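Local coordinates for protein maleylacetate reductase (Agrobacterium tumefaciens, PDB 3HL0) that probably catalyses the NADH-dependent reduction of maleylacetate to 3-oxoadipate, as a member of the iron-containing alcohol dehydrogenase family, at residues 34-40 and 88-94; 25-30 and 56-60; 290-295 and 349-353. All blocks are in the same frame, centred on the assembly; numbering follows the deposited sequence. Where two conformers were deposited one is given.

Overall arrangement
From the N terminus, helix 25-31 comes first, and strand 37-40 follows it directly. Helix 46-56 then leads to the turn at 56-60, where interaction 2 closes its loop by packing that turn on helix 25-31. Interaction 1 closes later, when strand 90-95 pairs with strand 37-40. The two contacts cross, because their segments alternate along the chain. They also touch: Leu34 N probably bonds to Ile29 O, and Ala37 N to Leu59 O. Together they tie helix 25-31 and the 56-60 turn to the parallel sheet. Interaction 3 comes in series, about 43 Å from interaction 1 between centres. It fastens the C-terminal tail to helix 289-300 in the helical part of the chain.

Interaction 1: residues 34-40 and 88-94; sequences LSRALVL and ADCVVSL
Asp89 receives the backbone of Ser35 and Arg36 on its carboxylate, just before two parallel strands pair. A chi1 of 56° tucks CG in between the N and C of its own backbone and turns both oxygens toward residues 34-36. Asp89 OD2 takes Ser35 N at 2.9 Å through its syn lone pair. Asp89 OD1 takes Arg36 N at 2.9 Å, also on the syn side but 34° out of the carboxylate plane. The Leu34 side chain runs alongside the Asp89 carboxylate, pointing the other way, and Leu34 CD1 reaches on to Cys90 CB at 3.7 Å.

Strands 37-40 and 90-94 then run parallel. Leu38 and Leu40 each give one backbone bond and take one. Leu38 N meets Cys90 O almost straight, at 174°. On one face, Ala37 CB touches Val92 CG2 at 3.7 Å and lies beside Cys90 SG. On the other, Leu40 CD1 lies against Val91 CB at 3.8 Å.

Strand 60-64 pairs along the far edge of 37-40, placing this contact inside the Rossmann-like nucleotide-binding sheet. Apolar side chains meet on both faces. The carboxylate satisfies two backbone N-H groups and, with the Asp89 N to Arg36 O bond, fixes where the pairing begins.

Interaction 2: residues 25-30 and 56-60; sequences VAEEIR and LGRLA
Leu59 CD1 rests on Ala26 CB at 3.6 Å, the closest side-chain meeting between helix 25-31 and the turn at 56-60. The same methyl lies over one face of the Arg30 guanidinium, with Leu59 CD1 3.8 Å from Arg30 NH1 and offset toward the rim of the group. Arg30 is extended from CG to NE, which carries the guanidinium back past Ala26 to this methyl. The two side chains cross at about a right angle.

Leu56 makes the second apolar contact. Leu56 CD2 lies 3.6 Å from Ala26 N and touches Val25 CG1 at 4.0 Å. Ile29 CD1 is 4.0 Å from Leu56 CD2. A chi1 of -67° directs the Ile29 side chain to Leu56, with Leu59 CB a looser neighbour. The contact between these segments is thus carried by apolar packing.

Further out, Gly57 leaves the helix with positive phi. Leu59 N bonds back to Leu56 O at 3.1 Å, which keeps the two leucines close in the turn. A backbone bond between Leu59 and Ala37 ties the turn to the sheet.

Val25 also packs on Ile117 and Ile152, and Ile29 on Ile115. Helix 25-31 therefore lies over strands 113-118 and 150-153, while the turn joins helix 46-56 to edge strand 60-64.

Interaction 3: residues 290-295 and 349-353; sequences GAGLFD and GARPA
Arg351 and Phe294 join the C-terminal tail to helix 289-300, just after a Schellman motif ends helix 336-348. Gly349 is the C-prime residue of that motif. Its positive phi turns the chain out of the helix, and the tail then runs across the side of helix 289-300.

The polar part is a side-on salt bridge. Two Arg351 nitrogens each take one carboxylate oxygen of Asp295. Arg351 NE gives a nearly straight bond to OD1 of Asp295, 2.9 Å at 175°. NH2 of Arg351 reaches OD2 of Asp295 at 2.8 Å. Both oxygens are met on their syn sides, and both lie close to the guanidinium plane. The carboxylate and guanidinium planes differ by only 20°. Two bonds of this kind, side by side, limit rotation of the guanidinium. The extended chain of Arg351, with CG anti to the backbone N (chi1 -176°), lets the guanidinium reach Asp295 from the tail.

The aromatic part is a CH-pi contact. Arg351 CA stands over the centre of the Phe294 ring, 3.7 Å from its centroid. Arg351 CG also approaches the ring, at CD2 of Phe294. The ring and guanidinium planes are nearly perpendicular, so the two groups do not stack. Gly349 O lies at the ring edge, near its plane, 3.5 Å from Phe294 CZ.

Van der Waals packing completes the contact. Pro352 CD meets Phe294 CB at 3.6 Å. Beyond the two segments, Pro264 of helix 255-271 touches both Phe294 and Pro352, and Ala268 also touches Pro352. This joins the tail to two helices of the helical part of the chain. Ala291 CB lies over one face of the Arg351 guanidinium, toward its rim, and 3.5 Å from Pro352 O.

Interaction 1: residues 34-40 and 88-94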
loop_
_atom_site.group_PDB
_atom_site.type_symbol
_atom_site.label_atom_id
_atom_site.label_comp_id
_atom_site.label_asym_id
_atom_site.label_seq_id
_atom_site.Cartn_x
_atom_site.Cartn_y
_atom_site.Cartn_z
ATOM N N LEU A 34 -1.139 -33.195 -9.733
ATOM C CA LEU A 34 -2.339 -32.365 -9.607
ATOM C C LEU A 34 -2.763 -31.783 -10.960
ATOM O O LEU A 34 -2.029 -31.899 -11.954
ATOM C CB LEU A 34 -2.052 -31.225 -8.595
ATOM C CG LEU A 34 -1.630 -31.741 -7.210
ATOM C CD1 LEU A 34 -1.289 -30.572 -6.285
ATOM C CD2 LEU A 34 -2.670 -32.671 -6.583
ATOM N N SER A 35 -3.937 -31.155 -11.016
ATOM C CA SER A 35 -4.468 -30.747 -12.318
ATOM C C SER A 35 -5.395 -29.516 -12.329
ATOM O O SER A 35 -5.865 -29.114 -13.383
ATOM C CB SER A 35 -5.143 -31.949 -13.025
ATOM O OG SER A 35 -6.373 -32.287 -12.397
ATOM N N ARG A 36 -5.645 -28.913 -11.165
ATOM C CA ARG A 36 -6.670 -27.869 -11.056
ATOM C C ARG A 36 -6.241 -26.745 -10.104
ATOM O O ARG A 36 -6.558 -26.740 -8.909
ATOM C CB ARG A 36 -8.023 -28.471 -10.629
ATOM C CG ARG A 36 -8.676 -29.438 -11.665
ATOM C CD ARG A 36 -9.151 -28.710 -12.944
ATOM N NE ARG A 36 -10.476 -28.092 -12.777
ATOM C CZ ARG A 36 -10.945 -27.074 -13.503
ATOM N NH1 ARG A 36 -10.215 -26.521 -14.473
ATOM N NH2 ARG A 36 -12.153 -26.591 -13.247
ATOM N N ALA A 37 -5.497 -25.785 -10.635
ATOM C CA ALA A 37 -4.937 -24.722 -9.790
ATOM C C ALA A 37 -5.857 -23.536 -9.614
ATOM O O ALA A 37 -6.442 -23.055 -10.569
ATOM C CB ALA A 37 -3.611 -24.224 -10.369
ATOM N N LEU A 38 -5.967 -23.030 -8.388
ATOM C CA LEU A 38 -6.590 -21.725 -8.186
ATOM C C LEU A 38 -5.463 -20.684 -8.100
ATOM O O LEU A 38 -4.619 -20.752 -7.192
ATOM C CB LEU A 38 -7.459 -21.722 -6.916
ATOM C CG LEU A 38 -8.131 -20.395 -6.526
ATOM C CD1 LEU A 38 -9.329 -20.066 -7.462
ATOM C CD2 LEU A 38 -8.589 -20.435 -5.069
ATOM N N VAL A 39 -5.419 -19.761 -9.066
ATOM C CA VAL A 39 -4.340 -18.760 -9.087
ATOM C C VAL A 39 -4.736 -17.593 -8.171
ATOM O O VAL A 39 -5.871 -17.099 -8.253
ATOM C CB VAL A 39 -4.075 -18.247 -10.538
ATOM C CG1 VAL A 39 -2.866 -17.267 -10.547
ATOM C CG2 VAL A 39 -3.801 -19.402 -11.479
ATOM N N LEU A 40 -3.819 -17.145 -7.316
ATOM C CA LEU A 40 -4.118 -16.118 -6.332
ATOM C C LEU A 40 -3.311 -14.840 -6.598
ATOM O O LEU A 40 -2.148 -14.900 -7.004
ATOM C CB LEU A 40 -3.717 -16.631 -4.931
ATOM C CG LEU A 40 -4.313 -17.959 -4.490
ATOM C CD1 LEU A 40 -3.695 -18.255 -3.122
ATOM C CD2 LEU A 40 -5.843 -17.896 -4.427
ATOM N N ALA A 88 -10.522 -26.980 -7.170
ATOM C CA ALA A 88 -9.089 -26.877 -7.179
ATOM C C ALA A 88 -8.421 -27.943 -6.322
ATOM O O ALA A 88 -8.996 -28.437 -5.331
ATOM C CB ALA A 88 -8.657 -25.465 -6.723
ATOM N N ASP A 89 -7.195 -28.308 -6.686
ATOM C CA ASP A 89 -6.401 -29.230 -5.857
ATOM C C ASP A 89 -5.080 -28.600 -5.440
ATOM O O ASP A 89 -4.261 -29.211 -4.728
ATOM C CB ASP A 89 -6.213 -30.613 -6.546
ATOM C CG ASP A 89 -5.583 -30.518 -7.927
ATOM O OD1 ASP A 89 -5.133 -29.417 -8.330
ATOM O OD2 ASP A 89 -5.553 -31.556 -8.642
ATOM N N CYS A 90 -4.875 -27.335 -5.827
ATOM C CA CYS A 90 -3.719 -26.578 -5.366
ATOM C C CYS A 90 -3.953 -25.081 -5.565
ATOM O O CYS A 90 -4.903 -24.679 -6.232
ATOM C CB CYS A 90 -2.444 -27.009 -6.114
ATOM S SG CYS A 90 -2.509 -26.900 -7.922
ATOM N N VAL A 91 -3.080 -24.275 -4.971
ATOM C CA VAL A 91 -3.097 -22.836 -5.196
ATOM C C VAL A 91 -1.789 -22.439 -5.823
ATOM O O VAL A 91 -0.757 -23.050 -5.543
ATOM C CB VAL A 91 -3.353 -22.005 -3.905
ATOM C CG1 VAL A 91 -4.807 -22.222 -3.384
ATOM C CG2 VAL A 91 -2.303 -22.294 -2.794
ATOM N N VAL A 92 -1.850 -21.450 -6.709
ATOM C CA VAL A 92 -0.647 -20.878 -7.301
ATOM C C VAL A 92 -0.671 -19.426 -6.839
ATOM O O VAL A 92 -1.505 -18.663 -7.263
ATOM C CB VAL A 92 -0.654 -20.984 -8.838
ATOM C CG1 VAL A 92 0.528 -20.208 -9.397
ATOM C CG2 VAL A 92 -0.574 -22.482 -9.310
ATOM N N SER A 93 0.251 -19.079 -5.948
ATOM C CA SER A 93 0.231 -17.762 -5.323
ATOM C C SER A 93 1.193 -16.871 -6.061
ATOM O O SER A 93 2.393 -17.057 -5.948
ATOM C CB SER A 93 0.680 -17.873 -3.873
ATOM O OG SER A 93 -0.185 -18.789 -3.197
ATOM N N LEU A 94 0.682 -15.894 -6.805
ATOM C CA LEU A 94 1.543 -15.025 -7.631
ATOM C C LEU A 94 1.572 -13.637 -6.995
ATOM O O LEU A 94 0.560 -12.902 -7.041
ATOM C CB LEU A 94 0.967 -14.961 -9.044
ATOM C CG LEU A 94 1.689 -13.995 -9.986
ATOM C CD1 LEU A 94 3.089 -14.445 -10.296
ATOM C CD2 LEU A 94 0.851 -13.901 -11.270
#

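Interaction 2: residues 25-30 and 56-60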
loop_
_atom_site.group_PDB
_atom_site.type_symbol
_atom_site.label_atom_id
_atom_site.label_comp_id
_atom_site.label_asym_id
_atom_site.label_seq_id
_atom_site.Cartn_x
_atom_site.Cartn_y
_atom_site.Cartn_z
ATOM N N VAL A 25 4.987 -23.338 -15.161
ATOM C CA VAL A 25 4.129 -23.652 -14.013
ATOM C C VAL A 25 3.337 -24.946 -14.256
ATOM O O VAL A 25 3.154 -25.757 -13.357
ATOM C CB VAL A 25 3.168 -22.492 -13.692
ATOM C CG1 VAL A 25 2.110 -22.913 -12.657
ATOM C CG2 VAL A 25 3.949 -21.299 -13.171
ATOM N N ALA A 26 2.852 -25.114 -15.479
ATOM C CA ALA A 26 2.166 -26.334 -15.861
ATOM C C ALA A 26 2.932 -27.606 -15.493
ATOM O O ALA A 26 2.356 -28.516 -14.918
ATOM C CB ALA A 26 1.837 -26.322 -17.364
ATOM N N GLU A 27 4.224 -27.650 -15.852
ATOM C CA GLU A 27 5.139 -28.756 -15.502
ATOM C C GLU A 27 5.088 -29.078 -14.010
ATOM O O GLU A 27 4.984 -30.236 -13.611
ATOM C CB GLU A 27 6.593 -28.393 -15.857
ATOM C CG GLU A 27 6.907 -28.224 -17.343
ATOM C CD GLU A 27 8.410 -28.129 -17.610
ATOM O OE1 GLU A 27 9.168 -27.799 -16.667
ATOM O OE2 GLU A 27 8.834 -28.387 -18.758
ATOM N N GLU A 28 5.163 -28.033 -13.189
ATOM C CA GLU A 28 5.209 -28.192 -11.744
ATOM C C GLU A 28 3.892 -28.697 -11.179
ATOM O O GLU A 28 3.870 -29.487 -10.230
ATOM C CB GLU A 28 5.643 -26.873 -11.080
ATOM C CG GLU A 28 7.073 -26.487 -11.493
ATOM C CD GLU A 28 8.106 -27.509 -11.043
ATOM O OE1 GLU A 28 7.966 -28.095 -9.934
ATOM O OE2 GLU A 28 9.084 -27.700 -11.794
ATOM N N ILE A 29 2.783 -28.233 -11.747
ATOM C CA ILE A 29 1.465 -28.740 -11.332
ATOM C C ILE A 29 1.417 -30.239 -11.614
ATOM O O ILE A 29 1.024 -31.048 -10.757
ATOM C CB ILE A 29 0.293 -27.971 -12.012
ATOM C CG1 ILE A 29 0.246 -26.526 -11.502
ATOM C CG2 ILE A 29 -1.106 -28.675 -11.805
ATOM C CD1 ILE A 29 -0.714 -25.633 -12.325
ATOM N N ARG A 30 1.837 -30.611 -12.817
ATOM C CA ARG A 30 1.779 -32.023 -13.215
ATOM C C ARG A 30 2.679 -32.901 -12.346
ATOM O O ARG A 30 2.293 -34.025 -11.978
ATOM C CB ARG A 30 2.115 -32.170 -14.698
ATOM C CG ARG A 30 1.006 -31.660 -15.602
ATOM C CD ARG A 30 1.256 -32.058 -17.038
ATOM N NE ARG A 30 0.528 -31.199 -17.975
ATOM C CZ ARG A 30 1.085 -30.195 -18.659
ATOM N NH1 ARG A 30 0.351 -29.452 -19.489
ATOM N NH2 ARG A 30 2.380 -29.932 -18.519
ATOM N N LEU A 56 -2.324 -21.422 -18.540
ATOM C CA LEU A 56 -2.464 -22.759 -17.944
ATOM C C LEU A 56 -3.572 -23.602 -18.576
ATOM O O LEU A 56 -3.573 -24.840 -18.472
ATOM C CB LEU A 56 -2.645 -22.654 -16.402
ATOM C CG LEU A 56 -1.388 -22.320 -15.604
ATOM C CD1 LEU A 56 -1.769 -22.071 -14.154
ATOM C CD2 LEU A 56 -0.383 -23.475 -15.702
ATOM N N GLY A 57 -4.512 -22.940 -19.259
ATOM C CA GLY A 57 -5.602 -23.657 -19.930
ATOM C C GLY A 57 -6.394 -24.445 -18.910
ATOM O O GLY A 57 -6.839 -23.872 -17.911
ATOM N N ARG A 58 -6.517 -25.753 -19.142
ATOM C CA ARG A 58 -7.356 -26.632 -18.317
ATOM C C ARG A 58 -6.738 -26.902 -16.954
ATOM O O ARG A 58 -7.413 -27.424 -16.061
ATOM C CB ARG A 58 -7.633 -27.957 -19.044
ATOM N N LEU A 59 -5.462 -26.548 -16.792
ATOM C CA LEU A 59 -4.786 -26.704 -15.504
ATOM C C LEU A 59 -5.168 -25.603 -14.539
ATOM O O LEU A 59 -4.831 -25.686 -13.355
ATOM C CB LEU A 59 -3.252 -26.773 -15.661
ATOM C CG LEU A 59 -2.675 -28.053 -16.283
ATOM C CD1 LEU A 59 -1.146 -27.980 -16.324
ATOM C CD2 LEU A 59 -3.140 -29.351 -15.593
ATOM N N ALA A 60 -5.830 -24.554 -15.034
ATOM C CA ALA A 60 -6.263 -23.470 -14.149
ATOM C C ALA A 60 -7.750 -23.624 -13.866
ATOM O O ALA A 60 -8.591 -23.615 -14.793
ATOM C CB ALA A 60 -5.934 -22.069 -14.723
#

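Interaction 3: residues 290-295 and 349-353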
loop_
_atom_site.group_PDB
_atom_site.type_symbol
_atom_site.label_atom_id
_atom_site.label_comp_id
_atom_site.label_asym_id
_atom_site.label_seq_id
_atom_site.Cartn_x
_atom_site.Cartn_y
_atom_site.Cartn_z
ATOM N N GLY A 290 25.423 -2.003 12.757
ATOM C CA GLY A 290 24.216 -1.131 12.834
ATOM C C GLY A 290 24.377 0.167 12.031
ATOM O O GLY A 290 23.578 0.486 11.142
ATOM N N ALA A 291 25.410 0.944 12.333
ATOM C CA ALA A 291 25.669 2.174 11.577
ATOM C C ALA A 291 25.888 1.944 10.089
ATOM O O ALA A 291 25.449 2.706 9.238
ATOM C CB ALA A 291 26.871 2.957 12.197
ATOM N N GLY A 292 26.605 0.876 9.762
ATOM C CA GLY A 292 26.804 0.558 8.363
ATOM C C GLY A 292 25.525 0.227 7.636
ATOM O O GLY A 292 25.355 0.585 6.476
ATOM N N LEU A 293 24.600 -0.455 8.308
ATOM C CA LEU A 293 23.268 -0.667 7.720
ATOM C C LEU A 293 22.546 0.639 7.475
ATOM O O LEU A 293 21.863 0.789 6.481
ATOM C CB LEU A 293 22.396 -1.616 8.598
ATOM C CG LEU A 293 22.729 -3.092 8.463
ATOM C CD1 LEU A 293 22.050 -3.838 9.623
ATOM C CD2 LEU A 293 22.282 -3.648 7.036
ATOM N N PHE A 294 22.625 1.554 8.449
ATOM C CA PHE A 294 22.025 2.878 8.269
ATOM C C PHE A 294 22.587 3.594 7.035
ATOM O O PHE A 294 21.833 4.140 6.219
ATOM C CB PHE A 294 22.284 3.702 9.559
ATOM C CG PHE A 294 21.712 5.094 9.527
ATOM C CD1 PHE A 294 20.481 5.346 10.128
ATOM C CD2 PHE A 294 22.429 6.146 8.956
ATOM C CE1 PHE A 294 19.956 6.622 10.163
ATOM C CE2 PHE A 294 21.893 7.447 8.967
ATOM C CZ PHE A 294 20.655 7.664 9.585
ATOM N N ASP A 295 23.913 3.550 6.878
ATOM C CA ASP A 295 24.534 4.183 5.709
ATOM C C ASP A 295 24.098 3.492 4.420
ATOM O O ASP A 295 23.833 4.153 3.405
ATOM C CB ASP A 295 26.063 4.159 5.818
ATOM C CG ASP A 295 26.596 4.996 6.983
ATOM O OD1 ASP A 295 25.849 5.837 7.520
ATOM O OD2 ASP A 295 27.785 4.814 7.348
ATOM N N GLY A 349 15.289 9.178 13.335
ATOM C CA GLY A 349 16.106 8.860 12.186
ATOM C C GLY A 349 17.590 9.074 12.447
ATOM O O GLY A 349 18.347 9.383 11.508
ATOM N N ALA A 350 18.027 8.895 13.709
ATOM C CA ALA A 350 19.449 9.071 14.097
ATOM C C ALA A 350 20.309 7.933 13.572
ATOM O O ALA A 350 19.820 6.815 13.448
ATOM C CB ALA A 350 19.574 9.142 15.613
ATOM N N ARG A 351 21.547 8.250 13.204
ATOM C CA ARG A 351 22.517 7.213 12.870
ATOM C C ARG A 351 22.937 6.508 14.138
ATOM O O ARG A 351 23.262 7.140 15.146
ATOM C CB ARG A 351 23.711 7.850 12.141
ATOM C CG ARG A 351 24.738 6.817 11.672
ATOM C CD ARG A 351 25.790 7.540 10.840
ATOM N NE ARG A 351 26.691 6.618 10.159
ATOM C CZ ARG A 351 27.815 6.156 10.698
ATOM N NH1 ARG A 351 28.177 6.508 11.935
ATOM N NH2 ARG A 351 28.574 5.316 10.008
ATOM N N PRO A 352 22.866 5.172 14.135
ATOM C CA PRO A 352 23.284 4.426 15.316
ATOM C C PRO A 352 24.721 4.755 15.680
ATOM O O PRO A 352 25.578 4.972 14.803
ATOM C CB PRO A 352 23.196 2.965 14.854
ATOM C CG PRO A 352 22.174 2.970 13.835
ATOM C CD PRO A 352 22.384 4.268 13.066
ATOM N N ALA A 353 24.952 4.773 16.989
ATOM C CA ALA A 353 26.141 5.369 17.603
ATOM C C ALA A 353 27.401 4.731 17.067
ATOM O O ALA A 353 28.422 4.702 17.756
ATOM C CB ALA A 353 26.078 5.239 19.133
#